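Local coordinates for protein Ps01740 (Pseudomonas sp. UW4, PDB 5UIF) that probably works as a tautomerase-superfamily enzyme related to cis-3-chloroacrylic acid dehalogenase, at residues E4-K9 with I62-I67; Q66-R71 with I105-A110; A78-I83 with V100-I105. All coordinates share one frame; numbering follows the deposited sequence.

Interaction 1: E4-K9 with I62-I67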
loop_
_atom_site.group_PDB
_atom_site.type_symbol
_atom_site.label_atom_id
_atom_site.label_comp_id
_atom_site.label_asym_id
_atom_site.label_seq_id
_atom_site.Cartn_x
_atom_site.Cartn_y
_atom_site.Cartn_z
ATOM N N GLU A 4 -2.611 6.889 -4.585
ATOM C CA GLU A 4 -3.643 5.882 -4.364
ATOM C C GLU A 4 -4.739 6.402 -3.440
ATOM O O GLU A 4 -4.457 6.944 -2.373
ATOM C CB GLU A 4 -3.028 4.608 -3.783
ATOM C CG GLU A 4 -1.952 3.986 -4.659
ATOM C CD GLU A 4 -1.278 2.798 -4.004
ATOM O OE1 GLU A 4 -1.868 1.696 -4.015
ATOM O OE2 GLU A 4 -0.157 2.962 -3.480
ATOM N N CYS A 5 -5.990 6.230 -3.856
ATOM C CA CYS A 5 -7.130 6.691 -3.072
ATOM C C CYS A 5 -7.951 5.521 -2.539
ATOM O O CYS A 5 -8.462 4.707 -3.308
ATOM C CB CYS A 5 -8.016 7.614 -3.910
ATOM S SG CYS A 5 -9.357 8.405 -2.990
ATOM N N GLN A 6 -8.076 5.445 -1.217
ATOM C CA GLN A 6 -8.837 4.378 -0.578
ATOM C C GLN A 6 -10.055 4.922 0.159
ATOM O O GLN A 6 -9.922 5.630 1.156
ATOM C CB GLN A 6 -7.954 3.594 0.393
ATOM C CG GLN A 6 -7.008 2.613 -0.275
ATOM C CD GLN A 6 -6.203 1.811 0.729
ATOM O OE1 GLN A 6 -6.099 2.183 1.898
ATOM N NE2 GLN A 6 -5.628 0.703 0.275
ATOM N N THR A 7 -11.241 4.591 -0.340
ATOM C CA THR A 7 -12.485 5.007 0.298
ATOM C C THR A 7 -13.428 3.823 0.468
ATOM O O THR A 7 -13.191 2.746 -0.078
ATOM C CB THR A 7 -13.208 6.103 -0.511
ATOM O OG1 THR A 7 -13.602 5.580 -1.786
ATOM C CG2 THR A 7 -12.303 7.308 -0.719
ATOM N N VAL A 8 -14.496 4.027 1.232
ATOM C CA VAL A 8 -15.526 3.010 1.395
ATOM C C VAL A 8 -16.351 2.914 0.113
ATOM O O VAL A 8 -16.652 3.932 -0.511
ATOM C CB VAL A 8 -16.441 3.319 2.602
ATOM C CG1 VAL A 8 -17.597 2.329 2.682
ATOM C CG2 VAL A 8 -15.637 3.303 3.891
ATOM N N LYS A 9 -16.690 1.689 -0.277
ATOM C CA LYS A 9 -17.458 1.419 -1.492
ATOM C C LYS A 9 -18.708 2.289 -1.616
ATOM O O LYS A 9 -19.580 2.272 -0.748
ATOM C CB LYS A 9 -17.852 -0.059 -1.536
ATOM C CG LYS A 9 -18.657 -0.465 -2.758
ATOM C CD LYS A 9 -18.965 -1.954 -2.731
ATOM C CE LYS A 9 -19.683 -2.399 -3.992
ATOM N NZ LYS A 9 -19.914 -3.870 -4.003
ATOM N N ILE A 62 -8.405 7.726 2.623
ATOM C CA ILE A 62 -6.949 7.724 2.666
ATOM C C ILE A 62 -6.346 7.904 1.277
ATOM O O ILE A 62 -6.536 7.071 0.390
ATOM C CB ILE A 62 -6.400 6.423 3.288
ATOM C CG1 ILE A 62 -6.768 6.335 4.772
ATOM C CG2 ILE A 62 -4.890 6.351 3.125
ATOM C CD1 ILE A 62 -8.116 5.697 5.050
ATOM N N ILE A 63 -5.622 9.003 1.097
ATOM C CA ILE A 63 -4.920 9.263 -0.152
ATOM C C ILE A 63 -3.417 9.290 0.089
ATOM O O ILE A 63 -2.903 10.188 0.754
ATOM C CB ILE A 63 -5.359 10.594 -0.789
ATOM C CG1 ILE A 63 -6.864 10.586 -1.064
ATOM C CG2 ILE A 63 -4.579 10.851 -2.071
ATOM C CD1 ILE A 63 -7.388 11.886 -1.634
ATOM N N ARG A 64 -2.716 8.298 -0.448
ATOM C CA ARG A 64 -1.272 8.205 -0.268
ATOM C C ARG A 64 -0.536 8.415 -1.586
ATOM O O ARG A 64 -0.932 7.882 -2.623
ATOM C CB ARG A 64 -0.896 6.853 0.340
ATOM C CG ARG A 64 -1.386 6.666 1.766
ATOM C CD ARG A 64 -0.959 5.323 2.327
ATOM N NE ARG A 64 -1.598 4.210 1.630
ATOM C CZ ARG A 64 -1.370 2.931 1.903
ATOM N NH1 ARG A 64 -0.517 2.598 2.862
ATOM N NH2 ARG A 64 -1.995 1.983 1.219
ATOM N N GLY A 65 0.539 9.195 -1.536
ATOM C CA GLY A 65 1.314 9.500 -2.723
ATOM C C GLY A 65 2.797 9.246 -2.543
ATOM O O GLY A 65 3.406 9.716 -1.583
ATOM N N GLN A 66 3.379 8.494 -3.470
ATOM C CA GLN A 66 4.811 8.222 -3.450
ATOM C C GLN A 66 5.517 9.024 -4.538
ATOM O O GLN A 66 5.385 8.725 -5.724
ATOM C CB GLN A 66 5.079 6.726 -3.628
ATOM C CG GLN A 66 4.640 5.872 -2.448
ATOM C CD GLN A 66 4.944 4.400 -2.644
ATOM O OE1 GLN A 66 4.543 3.798 -3.641
ATOM N NE2 GLN A 66 5.658 3.812 -1.692
ATOM N N ILE A 67 6.264 10.045 -4.127
ATOM C CA ILE A 67 6.924 10.936 -5.075
ATOM C C ILE A 67 8.441 10.819 -5.022
ATOM O O ILE A 67 9.001 10.157 -4.146
ATOM C CB ILE A 67 6.544 12.408 -4.825
ATOM C CG1 ILE A 67 7.211 12.920 -3.546
ATOM C CG2 ILE A 67 5.032 12.564 -4.757
ATOM C CD1 ILE A 67 7.055 14.408 -3.329
#
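Glu-4 and Arg-64 face each other as an antiparallel hydrogen-bonded pair: Glu-4 N reaches Arg-64 O at 2.8 Å, and Arg-64 N answers to Glu-4 O at 2.9 Å. Their opposite charges lie on the same face of the sheet, yet Glu-4 OE2 stays 5.1 Å from Arg-64 NH2. Each has its salt bridge in another direction, Glu-4 with Lys-44 and Arg-64 with Glu-4 of the second subunit. Cys-5 comes next, in a non-hydrogen-bonded pair with Ile-63, and turns to the other face, where it also meets Leu-12 and Phe-43. With SG anti to the backbone N (chi1 -173°), the sulfur packs on Ile-63 CG1 at 3.8 Å; Ile-63 in turn leans on Ile-83 and Tyr-87 of helix 73-91. Gln-6 restores the hydrogen-bonded pattern with Ile-62, through Gln-6 N to Ile-62 O at 2.8 Å and Ile-62 N to Gln-6 O at 3.0 Å. Its extended side chain returns to the face of Glu-4 and brings NE2 to 4.0 Å from Arg-64 NH2. The amide and guanidinium planes stand 40° apart and share no bond; NE2 makes a weak hydrogen bond to Glu-4 OE1 of the second subunit instead. One face thus carries the subunit interface while the other meets the helical layer. This is the central antiparallel pairing of the four-stranded mixed sheet of a tautomerase-superfamily beta-alpha-beta fold, joining strand 2-8 to strand 61-68.

Interaction 2: Q66-R71 with I105-A110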
loop_
_atom_site.group_PDB
_atom_site.type_symbol
_atom_site.label_atom_id
_atom_site.label_comp_id
_atom_site.label_asym_id
_atom_site.label_seq_id
_atom_site.Cartn_x
_atom_site.Cartn_y
_atom_site.Cartn_z
ATOM N N GLN A 66 3.379 8.494 -3.470
ATOM C CA GLN A 66 4.811 8.222 -3.450
ATOM C C GLN A 66 5.517 9.024 -4.538
ATOM O O GLN A 66 5.385 8.725 -5.724
ATOM C CB GLN A 66 5.079 6.726 -3.628
ATOM C CG GLN A 66 4.640 5.872 -2.448
ATOM C CD GLN A 66 4.944 4.400 -2.644
ATOM O OE1 GLN A 66 4.543 3.798 -3.641
ATOM N NE2 GLN A 66 5.658 3.812 -1.692
ATOM N N ILE A 67 6.264 10.045 -4.127
ATOM C CA ILE A 67 6.924 10.936 -5.075
ATOM C C ILE A 67 8.441 10.819 -5.022
ATOM O O ILE A 67 9.001 10.157 -4.146
ATOM C CB ILE A 67 6.544 12.408 -4.825
ATOM C CG1 ILE A 67 7.211 12.920 -3.546
ATOM C CG2 ILE A 67 5.032 12.564 -4.757
ATOM C CD1 ILE A 67 7.055 14.408 -3.329
ATOM N N ARG A 68 9.098 11.476 -5.971
ATOM C CA ARG A 68 10.551 11.497 -6.032
ATOM C C ARG A 68 11.130 12.311 -4.882
ATOM O O ARG A 68 10.650 13.404 -4.580
ATOM C CB ARG A 68 11.023 12.076 -7.368
ATOM C CG ARG A 68 12.348 11.512 -7.870
ATOM C CD ARG A 68 13.001 12.437 -8.886
ATOM N NE ARG A 68 14.040 13.260 -8.276
ATOM C CZ ARG A 68 14.770 14.149 -8.939
ATOM N NH1 ARG A 68 14.569 14.334 -10.236
ATOM N NH2 ARG A 68 15.697 14.856 -8.306
ATOM N N ALA A 69 12.166 11.776 -4.243
ATOM C CA ALA A 69 12.839 12.482 -3.162
ATOM C C ALA A 69 13.747 13.568 -3.726
ATOM O O ALA A 69 14.170 13.494 -4.879
ATOM C CB ALA A 69 13.636 11.513 -2.302
ATOM N N GLY A 70 14.040 14.576 -2.912
ATOM C CA GLY A 70 14.924 15.651 -3.327
ATOM C C GLY A 70 14.239 17.001 -3.427
ATOM O O GLY A 70 14.870 18.003 -3.768
ATOM N N ARG A 71 12.945 17.031 -3.129
ATOM C CA ARG A 71 12.182 18.274 -3.167
ATOM C C ARG A 71 11.923 18.796 -1.756
ATOM O O ARG A 71 11.638 18.016 -0.846
ATOM C CB ARG A 71 10.861 18.068 -3.914
ATOM C CG ARG A 71 11.035 17.719 -5.385
ATOM C CD ARG A 71 11.663 18.868 -6.161
ATOM N NE ARG A 71 10.762 20.013 -6.266
ATOM C CZ ARG A 71 11.094 21.179 -6.814
ATOM N NH1 ARG A 71 12.311 21.360 -7.306
ATOM N NH2 ARG A 71 10.207 22.163 -6.868
ATOM N N ILE A 105 10.357 8.886 -2.172
ATOM C CA ILE A 105 10.958 7.661 -2.678
ATOM C C ILE A 105 12.240 8.000 -3.425
ATOM O O ILE A 105 12.216 8.796 -4.364
ATOM C CB ILE A 105 10.006 6.896 -3.616
ATOM C CG1 ILE A 105 8.691 6.576 -2.903
ATOM C CG2 ILE A 105 10.667 5.623 -4.124
ATOM C CD1 ILE A 105 8.853 5.675 -1.699
ATOM N N PRO A 106 13.368 7.413 -2.995
ATOM C CA PRO A 106 14.645 7.611 -3.688
ATOM C C PRO A 106 14.540 7.239 -5.163
ATOM O O PRO A 106 13.908 6.237 -5.499
ATOM C CB PRO A 106 15.597 6.674 -2.941
ATOM C CG PRO A 106 15.008 6.570 -1.574
ATOM C CD PRO A 106 13.520 6.589 -1.784
ATOM N N ALA A 107 15.146 8.049 -6.026
ATOM C CA ALA A 107 15.005 7.895 -7.471
ATOM C C ALA A 107 15.495 6.539 -7.971
ATOM O O ALA A 107 15.030 6.045 -8.999
ATOM C CB ALA A 107 15.745 9.016 -8.188
ATOM N N SER A 108 16.427 5.937 -7.241
ATOM C CA SER A 108 17.014 4.666 -7.651
ATOM C C SER A 108 16.269 3.468 -7.066
ATOM O O SER A 108 16.747 2.337 -7.141
ATOM C CB SER A 108 18.487 4.607 -7.246
ATOM O OG SER A 108 18.632 4.633 -5.838
ATOM N N TRP A 109 15.099 3.716 -6.487
ATOM C CA TRP A 109 14.296 2.640 -5.917
ATOM C C TRP A 109 13.166 2.238 -6.858
ATOM O O TRP A 109 12.523 1.205 -6.666
ATOM C CB TRP A 109 13.720 3.047 -4.559
ATOM C CG TRP A 109 14.743 3.178 -3.468
ATOM C CD1 TRP A 109 16.087 3.367 -3.619
ATOM C CD2 TRP A 109 14.504 3.112 -2.056
ATOM N NE1 TRP A 109 16.696 3.436 -2.388
ATOM C CE2 TRP A 109 15.749 3.277 -1.415
ATOM C CE3 TRP A 109 13.360 2.934 -1.275
ATOM C CZ2 TRP A 109 15.877 3.271 -0.026
ATOM C CZ3 TRP A 109 13.490 2.924 0.102
ATOM C CH2 TRP A 109 14.740 3.093 0.712
ATOM N N ALA A 110 12.926 3.060 -7.875
ATOM C CA ALA A 110 11.855 2.804 -8.828
ATOM C C ALA A 110 12.392 2.677 -10.249
ATOM O O ALA A 110 13.461 3.196 -10.567
ATOM C CB ALA A 110 10.808 3.904 -8.757
#
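Ile-105 is tied to the end of strand 61-68 by two main-chain hydrogen bonds that bracket Arg-68: Ile-105 N donates to Ile-67 O at 2.7 Å, and Ala-69 N donates to Ile-105 O at 3.0 Å. This is the signature of a parallel bridge, in which one residue bonds to both neighbours of its partner. The second bond is the less regular, its donor standing above the carbonyl plane, 51° out of it. A CA-H...O contact from Arg-68 CA to Ile-105 O, at 3.6 Å, adds to the same oxygen.

Van der Waals packing is concentrated on the side chain of Ile-105. Its CG1 lies 3.7 Å from the aliphatic Gln-66 CB, while CD1 comes up beside the amide nitrogen, Gln-66 NE2, so that the branch runs obliquely across the extended glutamine. Farther along, the methyl of Ala-69 sits beside the Ile-105 carbonyl, and Arg-68 CG meets Ala-107 CB at 4.2 Å.

Within 105-110 the chain turns, Trp-109 N bonding to Pro-106 O at 3.0 Å, and Pro-106 CG lies over the centre of one indole face. Trp-109 also makes a cation-pi contact with Arg-76 of the third subunit, and Ala-110 extends that subunit's sheet as an antiparallel ladder. The pairing marks where the two parallel strands of a beta-alpha-beta unit end, from which the chain after strand 98-105 leaves for the trimer interface.

Interaction 3: A78-I83 with V100-I105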
loop_
_atom_site.group_PDB
_atom_site.type_symbol
_atom_site.label_atom_id
_atom_site.label_comp_id
_atom_site.label_asym_id
_atom_site.label_seq_id
_atom_site.Cartn_x
_atom_site.Cartn_y
_atom_site.Cartn_z
ATOM N N ALA A 78 2.603 21.835 0.153
ATOM C CA ALA A 78 1.732 22.426 -0.854
ATOM C C ALA A 78 0.911 21.350 -1.553
ATOM O O ALA A 78 -0.257 21.560 -1.881
ATOM C CB ALA A 78 2.547 23.216 -1.865
ATOM N N ILE A 79 1.528 20.195 -1.776
ATOM C CA ILE A 79 0.841 19.064 -2.384
ATOM C C ILE A 79 -0.191 18.489 -1.417
ATOM O O ILE A 79 -1.325 18.208 -1.803
ATOM C CB ILE A 79 1.827 17.957 -2.802
ATOM C CG1 ILE A 79 2.841 18.502 -3.808
ATOM C CG2 ILE A 79 1.081 16.772 -3.394
ATOM C CD1 ILE A 79 3.884 17.494 -4.234
ATOM N N LEU A 80 0.213 18.325 -0.159
ATOM C CA LEU A 80 -0.674 17.816 0.885
ATOM C C LEU A 80 -1.930 18.667 1.031
ATOM O O LEU A 80 -3.047 18.145 1.037
ATOM C CB LEU A 80 0.062 17.757 2.227
ATOM C CG LEU A 80 1.039 16.606 2.459
ATOM C CD1 LEU A 80 1.857 16.852 3.713
ATOM C CD2 LEU A 80 0.285 15.294 2.570
ATOM N N ARG A 81 -1.733 19.976 1.146
ATOM C CA ARG A 81 -2.828 20.919 1.354
ATOM C C ARG A 81 -3.822 20.932 0.201
ATOM O O ARG A 81 -5.034 20.863 0.412
ATOM C CB ARG A 81 -2.273 22.329 1.564
ATOM C CG ARG A 81 -2.442 22.850 2.976
ATOM C CD ARG A 81 -3.910 23.071 3.293
ATOM N NE ARG A 81 -4.143 23.188 4.727
ATOM C CZ ARG A 81 -4.715 22.246 5.469
ATOM N NH1 ARG A 81 -5.125 21.117 4.906
ATOM N NH2 ARG A 81 -4.882 22.434 6.771
ATOM N N ALA A 82 -3.298 21.025 -1.016
ATOM C CA ALA A 82 -4.127 21.139 -2.210
ATOM C C ALA A 82 -5.003 19.908 -2.417
ATOM O O ALA A 82 -6.193 20.028 -2.703
ATOM C CB ALA A 82 -3.253 21.378 -3.433
ATOM N N ILE A 83 -4.410 18.728 -2.268
ATOM C CA ILE A 83 -5.142 17.475 -2.416
ATOM C C ILE A 83 -6.261 17.366 -1.382
ATOM O O ILE A 83 -7.383 16.973 -1.704
ATOM C CB ILE A 83 -4.203 16.257 -2.288
ATOM C CG1 ILE A 83 -3.235 16.202 -3.471
ATOM C CG2 ILE A 83 -5.001 14.964 -2.201
ATOM C CD1 ILE A 83 -2.245 15.057 -3.395
ATOM N N VAL A 100 -4.209 12.433 4.132
ATOM C CA VAL A 100 -3.347 12.498 2.957
ATOM C C VAL A 100 -1.880 12.387 3.361
ATOM O O VAL A 100 -1.432 13.059 4.290
ATOM C CB VAL A 100 -3.563 13.804 2.165
ATOM C CG1 VAL A 100 -2.691 13.823 0.916
ATOM C CG2 VAL A 100 -5.029 13.966 1.795
ATOM N N ALA A 101 -1.137 11.534 2.662
ATOM C CA ALA A 101 0.280 11.337 2.950
ATOM C C ALA A 101 1.118 11.338 1.674
ATOM O O ALA A 101 0.811 10.630 0.715
ATOM C CB ALA A 101 0.487 10.039 3.716
ATOM N N VAL A 102 2.176 12.143 1.670
ATOM C CA VAL A 102 3.090 12.212 0.536
ATOM C C VAL A 102 4.507 11.857 0.978
ATOM O O VAL A 102 5.202 12.674 1.583
ATOM C CB VAL A 102 3.089 13.611 -0.113
ATOM C CG1 VAL A 102 4.063 13.658 -1.280
ATOM C CG2 VAL A 102 1.687 13.981 -0.574
ATOM N N VAL A 103 4.931 10.634 0.676
ATOM C CA VAL A 103 6.234 10.150 1.120
ATOM C C VAL A 103 7.295 10.241 0.025
ATOM O O VAL A 103 6.988 10.173 -1.166
ATOM C CB VAL A 103 6.151 8.693 1.615
ATOM C CG1 VAL A 103 5.264 8.603 2.848
ATOM C CG2 VAL A 103 5.631 7.785 0.512
ATOM N N ASP A 104 8.547 10.401 0.443
ATOM C CA ASP A 104 9.667 10.475 -0.487
ATOM C C ASP A 104 10.165 9.091 -0.875
ATOM O O ASP A 104 10.367 8.229 -0.020
ATOM C CB ASP A 104 10.817 11.287 0.114
ATOM C CG ASP A 104 10.597 12.780 0.003
ATOM O OD1 ASP A 104 9.799 13.203 -0.860
ATOM O OD2 ASP A 104 11.228 13.534 0.774
ATOM N N ILE A 105 10.357 8.886 -2.172
ATOM C CA ILE A 105 10.958 7.661 -2.678
ATOM C C ILE A 105 12.240 8.000 -3.425
ATOM O O ILE A 105 12.216 8.796 -4.364
ATOM C CB ILE A 105 10.006 6.896 -3.616
ATOM C CG1 ILE A 105 8.691 6.576 -2.903
ATOM C CG2 ILE A 105 10.667 5.623 -4.124
ATOM C CD1 ILE A 105 8.853 5.675 -1.699
#
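Leu-80, Val-100 and Val-102 carry the packing of helix 73-91 against strand 98-105, two elements of one beta-alpha-beta unit whose first strand is 61-68. The short helix and strand segments pass with their axes 8.4 Å apart and run nearly antiparallel, at 155°, as expected when the chain goes back along a helix before entering the parallel strand. No hydrogen bond crosses the interface, and all six touching residues are buried; the join is van der Waals packing, chiefly of aliphatic side chains, with some contact to the strand backbone.

Leu-80 gives up the most surface. Its CA-CB bond does not point straight at the strand, but the tip swings back to it: CD2 meets Val-100 CG1 and Val-102 CG2, each at 3.7 Å, and also lies over the intervening main chain, 4.0 Å from Ala-101 CA. One methyl therefore spans both valines on the same face of the strand. Leu-80 and Val-102 lie alongside one another and point opposite ways.

Val-100 points at the helix with CG1 anti to its own N (chi1 -178°), a setting that turns both methyls to the helix. CG1 serves Leu-80 as well as Ile-83 CG2, which it meets at 4.0 Å, while CG2 approaches that same isoleucine methyl.

Val-102 offers its CG2 branch to the helix, shared between Leu-80 and Ile-79. Ile-79 and Ile-83 also reach Tyr-3 of strand 2-8. Along the strand's outer edge, Val-100 and Ala-101 join an antiparallel ladder with the second subunit, which carries the sheet across the interface. Ile-79 CG2 meets Val-102 CG2 at 4.0 Å, the two side chains nearly perpendicular to each other.

From the N terminus, strand 2-8 meets strand 61-68 antiparallel, interaction 1 closing a loop that holds helix 14-32 and strand 40-46. Strand 61-68 then carries the chain directly into interaction 2, the two sharing Gln-66 and Ile-67 although their centres lie about 18 Å apart. Interaction 2 closes a second loop, and interaction 3 falls within it, between helix 73-91 and strand 98-105; Ile-105 belongs to both. No loops cross. Interaction 1 joins the two halves of the sheet, interaction 3 fastens a helix to it, and interaction 2 lies at the sheet's end, beside the third subunit.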